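Nudix Hydrolase, RenU (Mycolicibacterium smegmatis, PDB 6UUF) probably hydrolyses nucleoside diphosphate derivatives such as NADH, as a magnesium-dependent member of the Nudix family. Local coordinates at residues W8-S11 and A15-W18; G52-P57 and S126-W131; R73-H76 and G80-A83; V132-V137 and E155-I160. The protein carries 3 engineered substitutions. All coordinates share one frame; numbering follows the deposited sequence.

Contact 1 of 4, residues W8-S11 and A15-W18; sequences WVMS and ARFW
W8 is held between R16 and W18 on one face of a beta hairpin, strand 8-10 antiparallel to strand 16-18. R16 CD sits over the W8 indole, 3.3 Å from the centroid of its six-membered ring, a CH-pi contact. Farther along, the guanidinium makes a cation-pi contact, with R16 CZ 4.6 Å from the centroid of the W8 five-membered ring. The two planes are 81° apart, so the guanidinium stands on its edge. W18 meets the opposite face in a T-shaped pair, W18 CE3 lying 3.6 Å from W8 CD2. Beneath these rings V9 and F17 form a hydrogen-bonded pair: V9 N to F17 O and F17 N to V9 O are both 2.7 Å. At the turn, S11 N donates to A15 O (2.8 Å). A15 N donates to S11 OG (2.9 Å), which a chi1 of 72° sets between N and the carbonyl carbon. A valine in place of S11 would probably leave A15 N without this acceptor and weaken the closure of the turn. The hairpin lies on the main fold through F17, whose ring meets W105 and touches V97. The edge of that ring also takes S11 CB, 3.7 Å from F17 CE1.

Contact 2 of 4, residues G52-P57 and S126-W131; sequences GTWALP and SAELRW
R130 lays its side chain against the six-membered ring of W54. The close part of the contact is here. R130 CB is 3.8 Å from W54 CZ3. The chain then bends at chi3 (-80°) and brings the guanidinium round to the same ring. W54 CZ2 lies over the centre of one guanidinium face, 3.9 Å from R130 CZ. The planes are 51° apart, so this is a slanted contact and not a parallel stack. W54 is buried. Its ring also meets that of H43, and its side chain touches L41 and P141.

The outer part is looser and more polar. R130 is exposed, and E128 is partly so. E128 OE1 reaches only the edge of the indole, 3.9 Å from W54 CH2. R130 grips E128 side-on with two nitrogens, in a salt bridge. R130 NE donates to E128 OE2 at 2.9 Å, close to the guanidinium plane. R130 NH2 donates to E128 OE1 at 3.1 Å, on its syn lone pair, with OE1 tilted out of the guanidinium plane. The two bonds restrain the rotation of the guanidinium over W54. With a lysine in place of E128 both bonds go, and the R130 guanidinium, without this counter-charge, would probably be free to turn away from the indole. Strands 54-60 and 126-133 both pair antiparallel with strand 37-44, so these side chains meet across an intervening strand, within the curled mixed sheet of the Nudix fold.

Contact 3 of 4, residues R73-H76 and G80-A83; sequences RAAH and GLPA. Engineered in segment 73-76: A74 (natural residue Glu).
H76 and G80 are joined by a backbone bond, G80 N to H76 O at 2.8 Å. It closes the last part of helix 67-79. The N-H...O angle is 142°, and the donor is tilted from the carbonyl plane. G80 is the first residue to leave the helical conformation, with a phi of 72°, easy for glycine. H76 ND1 makes the second bond, to L81 O at 3.1 Å. L81 O lies in the plane of the imidazole, but ND1 stands above the carbonyl plane of L81 and misses the lone pairs. CG anti to the backbone N (chi1 178°) puts the ring there. The imidazole thus ties the helix flank to the chain just beyond its end.

Packing is lighter. A75 CB and L81 CD1 are 4.3 Å apart. Both residues are buried, and L81 faces inward while H76 stays exposed.

Segment 73-76 and G80-L81 fall at the end of the Nudix box, the family's loop-helix-loop signature. R73, in the same helix, forms a salt bridge with E65 and also bonds A60 O. A74 is engineered in place of a glutamate; in related enzymes glutamates of this box commonly bind magnesium. Helix 67-79 lies on the sheet, with A75 on L26 of strand 23-31. L81 touches L28 of that strand, then L118 and T120, as the chain runs on to strand 87-98.

Contact 4 of 4, residues V132-V137 and E155-I160; sequences VLEDQV and EVTATI
E134 reaches T157 where the chain leaving strand 126-133 passes helix 144-158, which packs on the sheet of the Nudix fold. The two side chains come from opposite directions. E134 OE2 and T157 OG1 are 3.3 Å apart, a polar approach that is not a hydrogen bond. E134 has CG anti to its carbonyl carbon (chi1 -82°). Beyond CG the chain is extended, and this carries the carboxylate to the helix. On the way it touches A37, V39 and R154. T157 has chi1 52°, with OG1 between the backbone N and the carbonyl carbon. From there OG1 bonds back to R154 O, its strongest partner, and also to L153 O, so one proton serves both carbonyls. Its proton is thus engaged within the helix, and the E134 carboxylate lies beside it. The T157 side chain also touches I111. D135 links the two parts through a salt bridge to R154. Near the end of the helix, I160 N bonds to T157 O at 3.0 Å. T159 folds back on the last turn. V156 O accepts both T159 N (3.0 Å) and T159 OG1 (2.9 Å), the hydroxyl coming in the carbonyl plane on a lone pair.

Contacts 2 and 4 are the most directly related: their segments adjoin in sequence, both use strand 126-133, and their centres are 17 Å apart. Contact 3 is nested in the loop that contact 2 closes. Its nearest atoms lie about 4 Å from contact 2, without touching. Contact 3 closes the C-terminal end of the Nudix-box helix, 67-79. In relatives this box carries the magnesium ligands, and A74 is an engineered position in it. Contact 4, its centre 21 Å from that of contact 3, sets helix 144-158 beside the chain after strand 126-133. Contact 1 stands apart, its centre 30 Å from that of contact 4 on the opposite side of the chain's centre.

Contact 1 of 4, residues W8-S11 and A15-W18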
loop_
_atom_site.group_PDB
_atom_site.type_symbol
_atom_site.label_atom_id
_atom_site.label_comp_id
_atom_site.label_asym_id
_atom_site.label_seq_id
_atom_site.Cartn_x
_atom_site.Cartn_y
_atom_site.Cartn_z
ATOM N N TRP A 8 -0.211 16.497 11.801
ATOM C CA TRP A 8 -1.161 15.579 12.389
ATOM C C TRP A 8 -2.535 15.964 11.984
ATOM O O TRP A 8 -2.832 17.136 11.814
ATOM C CB TRP A 8 -1.083 15.634 13.928
ATOM C CG TRP A 8 0.241 15.245 14.459
ATOM C CD1 TRP A 8 1.200 16.068 14.991
ATOM C CD2 TRP A 8 0.769 13.930 14.503
ATOM N NE1 TRP A 8 2.302 15.322 15.364
ATOM C CE2 TRP A 8 2.050 14.006 15.081
ATOM C CE3 TRP A 8 0.274 12.685 14.116
ATOM C CZ2 TRP A 8 2.844 12.896 15.264
ATOM C CZ3 TRP A 8 1.068 11.573 14.290
ATOM C CH2 TRP A 8 2.338 11.680 14.859
ATOM N N VAL A 9 -3.377 14.965 11.839
ATOM C CA VAL A 9 -4.817 15.163 11.912
ATOM C C VAL A 9 -5.331 14.465 13.172
ATOM O O VAL A 9 -4.986 13.291 13.433
ATOM C CB VAL A 9 -5.478 14.593 10.667
ATOM C CG1 VAL A 9 -7.018 14.710 10.740
ATOM C CG2 VAL A 9 -4.893 15.291 9.435
ATOM N N MET A 10 -6.123 15.172 13.963
ATOM C CA MET A 10 -6.765 14.582 15.151
ATOM C C MET A 10 -8.186 14.089 14.848
ATOM O O MET A 10 -9.022 14.866 14.429
ATOM C CB MET A 10 -6.852 15.615 16.289
ATOM C CG MET A 10 -7.442 15.038 17.598
ATOM S SD MET A 10 -6.445 13.791 18.430
ATOM C CE MET A 10 -4.812 14.537 18.243
ATOM N N SER A 11 -8.473 12.830 15.128
ATOM C CA SER A 11 -9.836 12.310 14.914
ATOM C C SER A 11 -10.866 12.836 15.902
ATOM O O SER A 11 -10.522 13.317 16.991
ATOM C CB SER A 11 -9.864 10.780 14.984
ATOM O OG SER A 11 -9.685 10.270 16.299
ATOM N N ALA A 15 -7.683 10.266 18.451
ATOM C CA ALA A 15 -6.358 9.731 18.096
ATOM C C ALA A 15 -5.772 10.560 16.948
ATOM O O ALA A 15 -6.504 11.055 16.077
ATOM C CB ALA A 15 -6.442 8.269 17.702
ATOM N N ARG A 16 -4.456 10.709 16.945
ATOM C CA ARG A 16 -3.821 11.526 15.913
ATOM C C ARG A 16 -3.394 10.613 14.795
ATOM O O ARG A 16 -3.037 9.506 15.077
ATOM C CB ARG A 16 -2.630 12.316 16.450
ATOM C CG ARG A 16 -1.441 11.499 16.870
ATOM C CD ARG A 16 -0.362 12.446 17.377
ATOM N NE ARG A 16 -0.609 13.005 18.710
ATOM C CZ ARG A 16 0.104 13.998 19.240
ATOM N NH1 ARG A 16 1.069 14.595 18.542
ATOM N NH2 ARG A 16 -0.148 14.418 20.462
ATOM N N PHE A 17 -3.418 11.125 13.556
ATOM C CA PHE A 17 -3.001 10.437 12.346
ATOM C C PHE A 17 -1.992 11.300 11.638
ATOM O O PHE A 17 -2.204 12.509 11.509
ATOM C CB PHE A 17 -4.184 10.303 11.434
ATOM C CG PHE A 17 -5.225 9.365 11.940
ATOM C CD1 PHE A 17 -6.128 9.755 12.938
ATOM C CD2 PHE A 17 -5.296 8.075 11.453
ATOM C CE1 PHE A 17 -7.069 8.860 13.454
ATOM C CE2 PHE A 17 -6.269 7.190 11.937
ATOM C CZ PHE A 17 -7.143 7.577 12.960
ATOM N N TRP A 18 -0.929 10.696 11.141
ATOM C CA TRP A 18 0.078 11.433 10.443
ATOM C C TRP A 18 -0.270 11.742 8.988
ATOM O O TRP A 18 -0.625 10.839 8.209
ATOM C CB TRP A 18 1.377 10.676 10.432
ATOM C CG TRP A 18 2.410 11.513 9.798
ATOM C CD1 TRP A 18 2.933 11.364 8.559
ATOM C CD2 TRP A 18 2.998 12.677 10.355
ATOM N NE1 TRP A 18 3.844 12.347 8.318
ATOM C CE2 TRP A 18 3.898 13.180 9.401
ATOM C CE3 TRP A 18 2.852 13.346 11.574
ATOM C CZ2 TRP A 18 4.683 14.294 9.635
ATOM C CZ3 TRP A 18 3.589 14.459 11.801
ATOM C CH2 TRP A 18 4.509 14.936 10.831
#

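Contact 2 of 4, residues G52-P57 and S126-W131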
loop_
_atom_site.group_PDB
_atom_site.type_symbol
_atom_site.label_atom_id
_atom_site.label_comp_id
_atom_site.label_asym_id
_atom_site.label_seq_id
_atom_site.Cartn_x
_atom_site.Cartn_y
_atom_site.Cartn_z
ATOM N N GLY A 52 7.155 -5.476 12.748
ATOM C CA GLY A 52 6.798 -6.894 12.942
ATOM C C GLY A 52 5.617 -7.375 12.091
ATOM O O GLY A 52 5.352 -8.575 12.001
ATOM N N THR A 53 4.895 -6.458 11.454
ATOM C CA THR A 53 3.748 -6.864 10.626
ATOM C C THR A 53 4.007 -6.555 9.177
ATOM O O THR A 53 4.949 -5.846 8.846
ATOM C CB THR A 53 2.460 -6.167 11.070
ATOM O OG1 THR A 53 2.622 -4.753 10.903
ATOM C CG2 THR A 53 2.128 -6.510 12.542
ATOM N N TRP A 54 3.127 -7.079 8.333
ATOM C CA TRP A 54 3.201 -6.924 6.875
ATOM C C TRP A 54 2.145 -5.951 6.397
ATOM O O TRP A 54 1.008 -5.978 6.871
ATOM C CB TRP A 54 2.980 -8.279 6.188
ATOM C CG TRP A 54 4.049 -9.269 6.452
ATOM C CD1 TRP A 54 4.152 -10.113 7.534
ATOM C CD2 TRP A 54 5.204 -9.490 5.657
ATOM N NE1 TRP A 54 5.292 -10.867 7.423
ATOM C CE2 TRP A 54 5.954 -10.507 6.281
ATOM C CE3 TRP A 54 5.681 -8.927 4.468
ATOM C CZ2 TRP A 54 7.153 -10.984 5.756
ATOM C CZ3 TRP A 54 6.867 -9.412 3.924
ATOM C CH2 TRP A 54 7.595 -10.433 4.569
ATOM N N ALA A 55 2.507 -5.102 5.455
ATOM C CA ALA A 55 1.523 -4.135 4.882
ATOM C C ALA A 55 2.030 -3.721 3.526
ATOM O O ALA A 55 2.957 -4.370 3.008
ATOM C CB ALA A 55 1.328 -2.941 5.803
ATOM N N LEU A 56 1.415 -2.696 2.930
ATOM C CA LEU A 56 1.827 -2.238 1.604
ATOM C C LEU A 56 2.891 -1.190 1.804
ATOM O O LEU A 56 2.828 -0.470 2.790
ATOM C CB LEU A 56 0.672 -1.664 0.863
ATOM C CG LEU A 56 -0.582 -2.557 0.813
ATOM C CD1 LEU A 56 -1.729 -1.786 0.192
ATOM C CD2 LEU A 56 -0.315 -3.835 0.038
ATOM N N PRO A 57 3.865 -1.096 0.876
ATOM C CA PRO A 57 4.740 0.071 0.893
ATOM C C PRO A 57 3.904 1.298 0.597
ATOM O O PRO A 57 3.045 1.259 -0.307
ATOM C CB PRO A 57 5.718 -0.159 -0.253
ATOM C CG PRO A 57 5.266 -1.375 -0.969
ATOM C CD PRO A 57 3.977 -1.848 -0.375
ATOM N N SER A 126 11.979 -1.160 5.080
ATOM C CA SER A 126 11.888 -2.468 4.433
ATOM C C SER A 126 12.882 -3.393 5.104
ATOM O O SER A 126 14.095 -3.366 4.811
ATOM C CB SER A 126 12.139 -2.364 2.923
ATOM O OG SER A 126 11.211 -1.454 2.342
ATOM N N ALA A 127 12.349 -4.135 6.074
ATOM C CA ALA A 127 13.085 -5.197 6.734
ATOM C C ALA A 127 13.172 -6.351 5.742
ATOM O O ALA A 127 14.223 -6.985 5.588
ATOM C CB ALA A 127 12.379 -5.639 8.013
ATOM N N GLU A 128 12.044 -6.601 5.083
ATOM C CA GLU A 128 11.986 -7.459 3.925
ATOM C C GLU A 128 10.828 -6.961 3.015
ATOM O O GLU A 128 9.879 -6.271 3.443
ATOM C CB GLU A 128 11.823 -8.940 4.367
ATOM C CG GLU A 128 12.119 -9.990 3.286
ATOM C CD GLU A 128 11.492 -11.361 3.556
ATOM O OE1 GLU A 128 11.266 -11.721 4.733
ATOM O OE2 GLU A 128 11.230 -12.094 2.575
ATOM N N LEU A 129 10.993 -7.237 1.740
ATOM C CA LEU A 129 9.923 -7.209 0.773
ATOM C C LEU A 129 9.790 -8.606 0.217
ATOM O O LEU A 129 10.785 -9.273 -0.081
ATOM C CB LEU A 129 10.262 -6.271 -0.344
ATOM C CG LEU A 129 10.254 -4.823 0.087
ATOM C CD1 LEU A 129 11.311 -4.082 -0.724
ATOM C CD2 LEU A 129 8.835 -4.285 -0.086
ATOM N N ARG A 130 8.547 -9.036 0.052
ATOM C CA ARG A 130 8.294 -10.364 -0.403
ATOM C C ARG A 130 7.039 -10.424 -1.284
ATOM O O ARG A 130 5.975 -9.830 -0.972
ATOM C CB ARG A 130 8.137 -11.255 0.821
ATOM C CG ARG A 130 8.399 -12.711 0.509
ATOM C CD ARG A 130 7.860 -13.578 1.625
ATOM N NE ARG A 130 8.757 -13.648 2.785
ATOM C CZ ARG A 130 8.443 -14.203 3.963
ATOM N NH1 ARG A 130 7.220 -14.736 4.214
ATOM N NH2 ARG A 130 9.367 -14.220 4.902
ATOM N N TRP A 131 7.199 -11.123 -2.399
ATOM C CA TRP A 131 6.102 -11.439 -3.262
ATOM C C TRP A 131 5.333 -12.546 -2.600
ATOM O O TRP A 131 5.929 -13.545 -2.208
ATOM C CB TRP A 131 6.624 -11.842 -4.623
ATOM C CG TRP A 131 7.092 -10.672 -5.413
ATOM C CD1 TRP A 131 8.391 -10.280 -5.635
ATOM C CD2 TRP A 131 6.264 -9.723 -6.078
ATOM N NE1 TRP A 131 8.409 -9.154 -6.411
ATOM C CE2 TRP A 131 7.131 -8.784 -6.705
ATOM C CE3 TRP A 131 4.862 -9.576 -6.219
ATOM C CZ2 TRP A 131 6.652 -7.697 -7.451
ATOM C CZ3 TRP A 131 4.377 -8.518 -6.972
ATOM C CH2 TRP A 131 5.274 -7.580 -7.587
#

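Contact 3 of 4, residues R73-H76 and G80-A83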
loop_
_atom_site.group_PDB
_atom_site.type_symbol
_atom_site.label_atom_id
_atom_site.label_comp_id
_atom_site.label_asym_id
_atom_site.label_seq_id
_atom_site.Cartn_x
_atom_site.Cartn_y
_atom_site.Cartn_z
ATOM N N ARG A 73 5.695 6.779 -5.658
ATOM C CA ARG A 73 6.913 7.397 -5.063
ATOM C C ARG A 73 7.370 6.631 -3.812
ATOM O O ARG A 73 8.575 6.394 -3.646
ATOM C CB ARG A 73 6.749 8.901 -4.761
ATOM C CG ARG A 73 7.723 9.461 -3.700
ATOM C CD ARG A 73 7.540 10.946 -3.310
ATOM N NE ARG A 73 6.213 11.281 -2.749
ATOM C CZ ARG A 73 5.815 11.036 -1.505
ATOM N NH1 ARG A 73 6.610 10.420 -0.624
ATOM N NH2 ARG A 73 4.588 11.367 -1.140
ATOM N N ALA A 74 6.411 6.260 -2.947
ATOM C CA ALA A 74 6.683 5.473 -1.766
ATOM C C ALA A 74 7.269 4.121 -2.123
ATOM O O ALA A 74 8.205 3.689 -1.505
ATOM C CB ALA A 74 5.417 5.278 -0.953
ATOM N N ALA A 75 6.716 3.455 -3.126
ATOM C CA ALA A 75 7.259 2.172 -3.584
ATOM C C ALA A 75 8.692 2.263 -4.144
ATOM O O ALA A 75 9.514 1.347 -3.934
ATOM C CB ALA A 75 6.337 1.562 -4.622
ATOM N N HIS A 76 9.002 3.350 -4.842
ATOM C CA HIS A 76 10.363 3.590 -5.274
ATOM C C HIS A 76 11.281 3.746 -4.076
ATOM O O HIS A 76 12.319 3.115 -4.013
ATOM C CB HIS A 76 10.448 4.815 -6.178
ATOM C CG HIS A 76 11.845 5.123 -6.603
ATOM N ND1 HIS A 76 12.505 4.387 -7.563
ATOM C CD2 HIS A 76 12.729 6.050 -6.160
ATOM C CE1 HIS A 76 13.731 4.865 -7.711
ATOM N NE2 HIS A 76 13.891 5.874 -6.875
ATOM N N GLY A 80 12.989 0.442 -4.514
ATOM C CA GLY A 80 13.750 0.744 -5.720
ATOM C C GLY A 80 13.003 0.451 -7.008
ATOM O O GLY A 80 13.619 0.367 -8.071
ATOM N N LEU A 81 11.679 0.323 -6.952
ATOM C CA LEU A 81 10.921 -0.033 -8.139
ATOM C C LEU A 81 10.847 1.158 -9.080
ATOM O O LEU A 81 10.480 2.243 -8.633
ATOM C CB LEU A 81 9.493 -0.431 -7.771
ATOM C CG LEU A 81 9.334 -1.596 -6.794
ATOM C CD1 LEU A 81 7.865 -1.893 -6.573
ATOM C CD2 LEU A 81 10.074 -2.812 -7.295
ATOM N N PRO A 82 11.183 0.977 -10.377
ATOM C CA PRO A 82 10.960 2.091 -11.296
ATOM C C PRO A 82 9.513 2.166 -11.725
ATOM O O PRO A 82 8.897 1.137 -12.062
ATOM C CB PRO A 82 11.864 1.781 -12.499
ATOM C CG PRO A 82 12.607 0.549 -12.163
ATOM C CD PRO A 82 11.877 -0.133 -11.046
ATOM N N ALA A 83 8.987 3.387 -11.716
ATOM C CA ALA A 83 7.643 3.659 -12.202
ATOM C C ALA A 83 7.376 3.083 -13.595
ATOM O O ALA A 83 6.259 2.646 -13.881
ATOM C CB ALA A 83 7.400 5.160 -12.215
#

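Contact 4 of 4, residues V132-V137 and E155-I160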
loop_
_atom_site.group_PDB
_atom_site.type_symbol
_atom_site.label_atom_id
_atom_site.label_comp_id
_atom_site.label_asym_id
_atom_site.label_seq_id
_atom_site.Cartn_x
_atom_site.Cartn_y
_atom_site.Cartn_z
ATOM N N VAL A 132 4.031 -12.365 -2.432
ATOM C CA VAL A 132 3.193 -13.327 -1.662
ATOM C C VAL A 132 1.975 -13.673 -2.500
ATOM O O VAL A 132 1.275 -12.798 -2.976
ATOM C CB VAL A 132 2.729 -12.727 -0.333
ATOM C CG1 VAL A 132 1.760 -13.644 0.427
ATOM C CG2 VAL A 132 3.943 -12.415 0.531
ATOM N N LEU A 133 1.724 -14.945 -2.725
ATOM C CA LEU A 133 0.508 -15.328 -3.451
ATOM C C LEU A 133 -0.709 -14.688 -2.774
ATOM O O LEU A 133 -0.782 -14.691 -1.558
ATOM C CB LEU A 133 0.355 -16.842 -3.532
ATOM C CG LEU A 133 1.354 -17.508 -4.482
ATOM C CD1 LEU A 133 1.378 -19.021 -4.275
ATOM C CD2 LEU A 133 1.054 -17.174 -5.922
ATOM N N GLU A 134 -1.596 -14.091 -3.579
ATOM C CA GLU A 134 -2.817 -13.480 -3.089
ATOM C C GLU A 134 -3.604 -14.309 -2.088
ATOM O O GLU A 134 -4.063 -13.790 -1.086
ATOM C CB GLU A 134 -3.758 -13.191 -4.256
ATOM C CG GLU A 134 -3.478 -11.935 -5.024
ATOM C CD GLU A 134 -4.667 -11.536 -5.905
ATOM O OE1 GLU A 134 -5.006 -12.346 -6.819
ATOM O OE2 GLU A 134 -5.266 -10.440 -5.660
ATOM N N ASP A 135 -3.755 -15.598 -2.366
ATOM C CA ASP A 135 -4.435 -16.546 -1.444
ATOM C C ASP A 135 -3.711 -16.753 -0.124
ATOM O O ASP A 135 -4.310 -17.262 0.843
ATOM C CB ASP A 135 -4.596 -17.936 -2.105
ATOM C CG ASP A 135 -5.632 -17.944 -3.232
ATOM O OD1 ASP A 135 -6.724 -17.351 -3.090
ATOM O OD2 ASP A 135 -5.364 -18.573 -4.277
ATOM N N GLN A 136 -2.412 -16.433 -0.087
ATOM C CA GLN A 136 -1.606 -16.622 1.128
ATOM C C GLN A 136 -1.331 -15.351 1.922
ATOM O O GLN A 136 -0.787 -15.436 3.031
ATOM C CB GLN A 136 -0.307 -17.329 0.772
ATOM C CG GLN A 136 -0.602 -18.698 0.171
ATOM C CD GLN A 136 0.552 -19.633 0.278
ATOM O OE1 GLN A 136 0.406 -20.700 0.884
ATOM N NE2 GLN A 136 1.733 -19.235 -0.272
ATOM N N VAL A 137 -1.753 -14.189 1.405
ATOM C CA VAL A 137 -1.544 -12.917 2.113
ATOM C C VAL A 137 -2.104 -12.948 3.540
ATOM O O VAL A 137 -1.407 -12.566 4.476
ATOM C CB VAL A 137 -2.124 -11.713 1.305
ATOM C CG1 VAL A 137 -2.261 -10.455 2.171
ATOM C CG2 VAL A 137 -1.230 -11.448 0.092
ATOM N N GLU A 155 -11.870 -8.537 -3.190
ATOM C CA GLU A 155 -13.106 -8.461 -3.989
ATOM C C GLU A 155 -12.890 -7.479 -5.159
ATOM O O GLU A 155 -13.215 -7.747 -6.308
ATOM C CB GLU A 155 -14.293 -8.046 -3.117
ATOM C CG GLU A 155 -14.665 -9.099 -2.088
ATOM C CD GLU A 155 -15.652 -8.671 -1.001
ATOM O OE1 GLU A 155 -16.069 -7.490 -0.922
ATOM O OE2 GLU A 155 -16.015 -9.554 -0.187
ATOM N N VAL A 156 -12.291 -6.353 -4.850
ATOM C CA VAL A 156 -11.920 -5.409 -5.880
ATOM C C VAL A 156 -10.884 -5.965 -6.840
ATOM O O VAL A 156 -11.037 -5.846 -8.033
ATOM C CB VAL A 156 -11.396 -4.098 -5.282
ATOM C CG1 VAL A 156 -10.897 -3.160 -6.369
ATOM C CG2 VAL A 156 -12.507 -3.431 -4.471
ATOM N N THR A 157 -9.827 -6.575 -6.361
ATOM C CA THR A 157 -8.817 -7.052 -7.322
ATOM C C THR A 157 -9.424 -8.076 -8.289
ATOM O O THR A 157 -9.053 -8.113 -9.462
ATOM C CB THR A 157 -7.569 -7.639 -6.624
ATOM O OG1 THR A 157 -7.991 -8.606 -5.682
ATOM C CG2 THR A 157 -6.781 -6.549 -5.887
ATOM N N ALA A 158 -10.379 -8.878 -7.804
ATOM C CA ALA A 158 -10.963 -9.945 -8.614
ATOM C C ALA A 158 -11.806 -9.390 -9.736
ATOM O O ALA A 158 -12.049 -10.097 -10.708
ATOM C CB ALA A 158 -11.779 -10.928 -7.772
ATOM N N THR A 159 -12.242 -8.135 -9.629
ATOM C CA THR A 159 -12.950 -7.504 -10.741
ATOM C C THR A 159 -12.032 -6.778 -11.728
ATOM O O THR A 159 -12.541 -6.190 -12.638
ATOM C CB THR A 159 -13.999 -6.494 -10.264
ATOM O OG1 THR A 159 -13.333 -5.313 -9.805
ATOM C CG2 THR A 159 -14.884 -7.070 -9.132
ATOM N N ILE A 160 -10.710 -6.774 -11.547
ATOM C CA ILE A 160 -9.799 -6.292 -12.591
ATOM C C ILE A 160 -8.671 -7.276 -12.758
ATOM O O ILE A 160 -7.702 -7.199 -12.037
ATOM C CB ILE A 160 -9.180 -4.891 -12.322
ATOM C CG1 ILE A 160 -8.963 -4.628 -10.830
ATOM C CG2 ILE A 160 -10.071 -3.797 -12.911
ATOM C CD1 ILE A 160 -8.347 -3.274 -10.545
#